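Local coordinates for protein peptidase M42 (Thaumarchaeota archaeon SCGC AB-539-E09, PDB 5DS0) that probably cleaves amino acids from the N-terminal ends of peptides as a two-metal aminopeptidase of the M42 (TET) family, with cobalt in the crystal, built as a twelve-subunit assembly, at residues W92-L97 and K128-A133. Numbering follows the deposited sequence.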
ATOM      1  N   TRP C  92      -9.874  23.328 -12.310  1.00 30.24           N
ATOM      2  CA  TRP C  92      -9.987  22.033 -11.656  1.00 30.62           C
ATOM      3  C   TRP C  92     -10.482  21.012 -12.676  1.00 30.93           C
ATOM      4  O   TRP C  92     -11.517  21.233 -13.314  1.00 31.42           O
ATOM      5  CB  TRP C  92     -10.977  22.133 -10.500  1.00 30.57           C
ATOM      6  CG  TRP C  92     -11.052  20.924  -9.628  1.00 30.55           C
ATOM      7  CD1 TRP C  92     -10.116  19.969  -9.481  1.00 30.95           C
ATOM      8  CD2 TRP C  92     -12.123  20.584  -8.751  1.00 30.57           C
ATOM      9  NE1 TRP C  92     -10.536  19.027  -8.574  1.00 31.46           N
ATOM     10  CE2 TRP C  92     -11.771  19.388  -8.110  1.00 31.12           C
ATOM     11  CE3 TRP C  92     -13.348  21.175  -8.447  1.00 30.31           C
ATOM     12  CZ2 TRP C  92     -12.597  18.766  -7.186  1.00 31.36           C
ATOM     13  CZ3 TRP C  92     -14.163  20.565  -7.527  1.00 30.75           C
ATOM     14  CH2 TRP C  92     -13.788  19.372  -6.905  1.00 31.13           C
ATOM     15  N   SER C  93      -9.776  19.899 -12.838  1.00 31.42           N
ATOM     16  CA  SER C  93     -10.119  18.957 -13.901  1.00 31.46           C
ATOM     17  C   SER C  93     -11.545  18.410 -13.729  1.00 31.08           C
ATOM     18  O   SER C  93     -12.250  18.161 -14.711  1.00 30.66           O
ATOM     19  CB  SER C  93      -9.118  17.817 -13.963  1.00 32.10           C
ATOM     20  OG  SER C  93      -9.317  16.926 -12.877  1.00 33.85           O
ATOM     21  N   GLN C  94     -11.996  18.295 -12.489  1.00 31.05           N
ATOM     22  CA  GLN C  94     -13.291  17.664 -12.225  1.00 31.14           C
ATOM     23  C   GLN C  94     -14.542  18.437 -12.689  1.00 29.97           C
ATOM     24  O   GLN C  94     -15.630  17.857 -12.760  1.00 29.73           O
ATOM     25  CB  GLN C  94     -13.388  17.319 -10.756  1.00 32.20           C
ATOM     26  CG  GLN C  94     -12.253  16.401 -10.322  1.00 33.36           C
ATOM     27  CD  GLN C  94     -12.640  15.488  -9.165  1.00 35.01           C
ATOM     28  OE1 GLN C  94     -13.734  14.912  -9.157  1.00 36.06           O
ATOM     29  NE2 GLN C  94     -11.758  15.360  -8.183  1.00 35.73           N
ATOM     30  N   VAL C  95     -14.372  19.714 -13.039  1.00 29.01           N
ATOM     31  CA  VAL C  95     -15.464  20.512 -13.632  1.00 28.55           C
ATOM     32  C   VAL C  95     -15.453  20.579 -15.170  1.00 27.86           C
ATOM     33  O   VAL C  95     -16.262  21.287 -15.741  1.00 27.46           O
ATOM     34  CB  VAL C  95     -15.489  21.965 -13.107  1.00 28.63           C
ATOM     35  CG1 VAL C  95     -15.650  22.000 -11.607  1.00 29.13           C
ATOM     36  CG2 VAL C  95     -14.234  22.739 -13.522  1.00 28.61           C
ATOM     37  N   LEU C  96     -14.559  19.843 -15.825  1.00 27.66           N
ATOM     38  CA  LEU C  96     -14.371  19.961 -17.260  1.00 27.52           C
ATOM     39  C   LEU C  96     -15.171  18.981 -18.105  1.00 27.88           C
ATOM     40  O   LEU C  96     -15.777  19.379 -19.086  1.00 27.77           O
ATOM     41  CB  LEU C  96     -12.895  19.806 -17.604  1.00 27.59           C
ATOM     42  CG  LEU C  96     -11.945  20.896 -17.110  1.00 27.61           C
ATOM     43  CD1 LEU C  96     -10.506  20.527 -17.452  1.00 27.67           C
ATOM     44  CD2 LEU C  96     -12.303  22.248 -17.713  1.00 27.45           C
ATOM     45  N   LEU C  97     -15.130  17.698 -17.780  1.00 28.62           N
ATOM     46  CA  LEU C  97     -15.794  16.685 -18.605  1.00 29.28           C
ATOM     47  C   LEU C  97     -17.252  16.974 -18.867  1.00 29.92           C
ATOM     48  O   LEU C  97     -18.013  17.340 -17.954  1.00 30.42           O
ATOM     49  CB  LEU C  97     -15.701  15.305 -17.972  1.00 29.77           C
ATOM     50  CG  LEU C  97     -14.417  14.527 -18.254  1.00 30.20           C
ATOM     51  CD1 LEU C  97     -14.537  13.118 -17.690  1.00 30.64           C
ATOM     52  CD2 LEU C  97     -14.107  14.468 -19.741  1.00 30.16           C
ATOM     53  N   LYS C 128     -12.283   4.126 -11.597  1.00 87.75           N
ATOM     54  CA  LYS C 128     -12.307   4.900 -10.342  1.00 84.11           C
ATOM     55  C   LYS C 128     -11.265   6.016 -10.320  1.00 75.67           C
ATOM     56  O   LYS C 128     -11.270   6.835  -9.410  1.00 72.44           O
ATOM     57  CB  LYS C 128     -12.048   4.026  -9.123  1.00 90.17           C
ATOM     58  CG  LYS C 128     -12.711   2.647  -9.109  1.00 95.54           C
ATOM     59  CD  LYS C 128     -14.084   2.757  -8.509  1.00 97.26           C
ATOM     60  CE  LYS C 128     -14.869   1.473  -8.545  1.00 97.96           C
ATOM     61  NZ  LYS C 128     -16.312   1.635  -8.878  1.00 96.86           N
ATOM     62  N   LYS C 129     -10.352   6.024 -11.289  1.00 65.43           N
ATOM     63  CA  LYS C 129      -9.332   7.066 -11.379  1.00 62.93           C
ATOM     64  C   LYS C 129      -9.883   8.354 -11.966  1.00 56.31           C
ATOM     65  O   LYS C 129     -10.653   8.321 -12.905  1.00 53.39           O
ATOM     66  CB  LYS C 129      -8.161   6.610 -12.251  1.00 66.58           C
ATOM     67  CG  LYS C 129      -6.867   6.456 -11.482  1.00 71.30           C
ATOM     68  CD  LYS C 129      -5.923   5.480 -12.150  1.00 75.48           C
ATOM     69  CE  LYS C 129      -4.560   5.538 -11.460  1.00 77.07           C
ATOM     70  NZ  LYS C 129      -3.588   4.528 -11.934  1.00 77.11           N
ATOM     71  N   ILE C 130      -9.460   9.488 -11.417  1.00 53.08           N
ATOM     72  CA  ILE C 130      -9.828  10.797 -11.960  1.00 51.51           C
ATOM     73  C   ILE C 130      -9.262  10.924 -13.351  1.00 47.43           C
ATOM     74  O   ILE C 130      -8.151  10.470 -13.596  1.00 47.24           O
ATOM     75  CB  ILE C 130      -9.308  11.918 -11.046  1.00 54.64           C
ATOM     76  CG1 ILE C 130      -9.987  13.289 -11.143  1.00 58.94           C
ATOM     77  CG2 ILE C 130      -7.825  12.139 -11.225  1.00 55.84           C
ATOM     78  CD1 ILE C 130      -9.609  14.118  -9.912  1.00 61.27           C
ATOM     79  N   VAL C 131     -10.028  11.495 -14.266  1.00 43.99           N
ATOM     80  CA  VAL C 131      -9.513  11.776 -15.594  1.00 43.27           C
ATOM     81  C   VAL C 131      -8.761  13.109 -15.559  1.00 42.97           C
ATOM     82  O   VAL C 131      -9.336  14.144 -15.210  1.00 41.00           O
ATOM     83  CB  VAL C 131     -10.637  11.839 -16.637  1.00 42.71           C
ATOM     84  CG1 VAL C 131     -10.067  12.110 -18.024  1.00 42.82           C
ATOM     85  CG2 VAL C 131     -11.430  10.545 -16.640  1.00 42.98           C
ATOM     86  N   GLU C 132      -7.472  13.067 -15.888  1.00 42.99           N
ATOM     87  CA  GLU C 132      -6.658  14.270 -15.904  1.00 43.94           C
ATOM     88  C   GLU C 132      -6.935  15.042 -17.194  1.00 42.50           C
ATOM     89  O   GLU C 132      -7.285  14.457 -18.207  1.00 41.71           O
ATOM     90  CB  GLU C 132      -5.160  13.933 -15.824  1.00 46.46           C
ATOM     91  CG  GLU C 132      -4.669  13.191 -14.575  1.00 48.83           C
ATOM     92  CD  GLU C 132      -4.813  13.969 -13.255  1.00 50.56           C
ATOM     93  OE1 GLU C 132      -5.154  15.175 -13.280  1.00 48.99           O
ATOM     94  OE2 GLU C 132      -4.574  13.360 -12.174  1.00 52.21           O
ATOM     95  N   ALA C 133      -6.749  16.355 -17.149  1.00 41.46           N
ATOM     96  CA  ALA C 133      -6.989  17.206 -18.298  1.00 41.30           C
ATOM     97  C   ALA C 133      -6.079  16.878 -19.488  1.00 43.33           C
ATOM     98  O   ALA C 133      -6.471  17.041 -20.634  1.00 42.13           O
ATOM     99  CB  ALA C 133      -6.838  18.663 -17.897  1.00 40.52           C
TER
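Two loops of the six-stranded antiparallel barrel domain meet here at a subunit interface: the 3-10 turn S93-V95, on the way from strand 82-88 to strand 100-105, and the irregular chain I130-A133 leading into strand 137-139. The backbones come closest at S93 and A133, whose CA atoms are 5.7 Å apart, a spacing suited to two small residues. The CB of S93 packs near A133 N, while its OG lies 3.6 Å from V131 O and 4.1 Å from I130 CG1.

Q94 and I130 cross at about a right angle. With CG1 of I130 anti to the backbone N (chi1 -159°), CD1 reaches forward to the glutamine, 3.5 Å from Q94 CG and 3.4 Å from Q94 CD. Isoleucine suits the place because its CG1-CD1 arm is long enough to meet the side of the glutamine chain crosswise, an arm that valine lacks, while the amide bonds elsewhere. That amide pairs with the backbone of a neighbouring subunit, NE2 giving a hydrogen bond to K129 O and OE1 accepting one from V131 N; the reciprocal bonds join K129 and V131 here to Q94 of that subunit. A leucine in place of Q94 would probably leave K129 O and V131 N of the second subunit without their side-chain partners.

Beyond the turn the contact is purely apolar. L96 sends CD1 to A133 CB at 4.1 Å, and L97 crosses V131 roughly perpendicularly, its CD1 4.2 Å from V131 CG2. Both leucines are buried and also touch M136, surroundings that suit branched apolar side chains. The whole is a loop-to-loop packing beside the barrel, whose reciprocal glutamine-to-backbone bonds tie it to a second subunit, consistent with the oligomeric build of TET aminopeptidases.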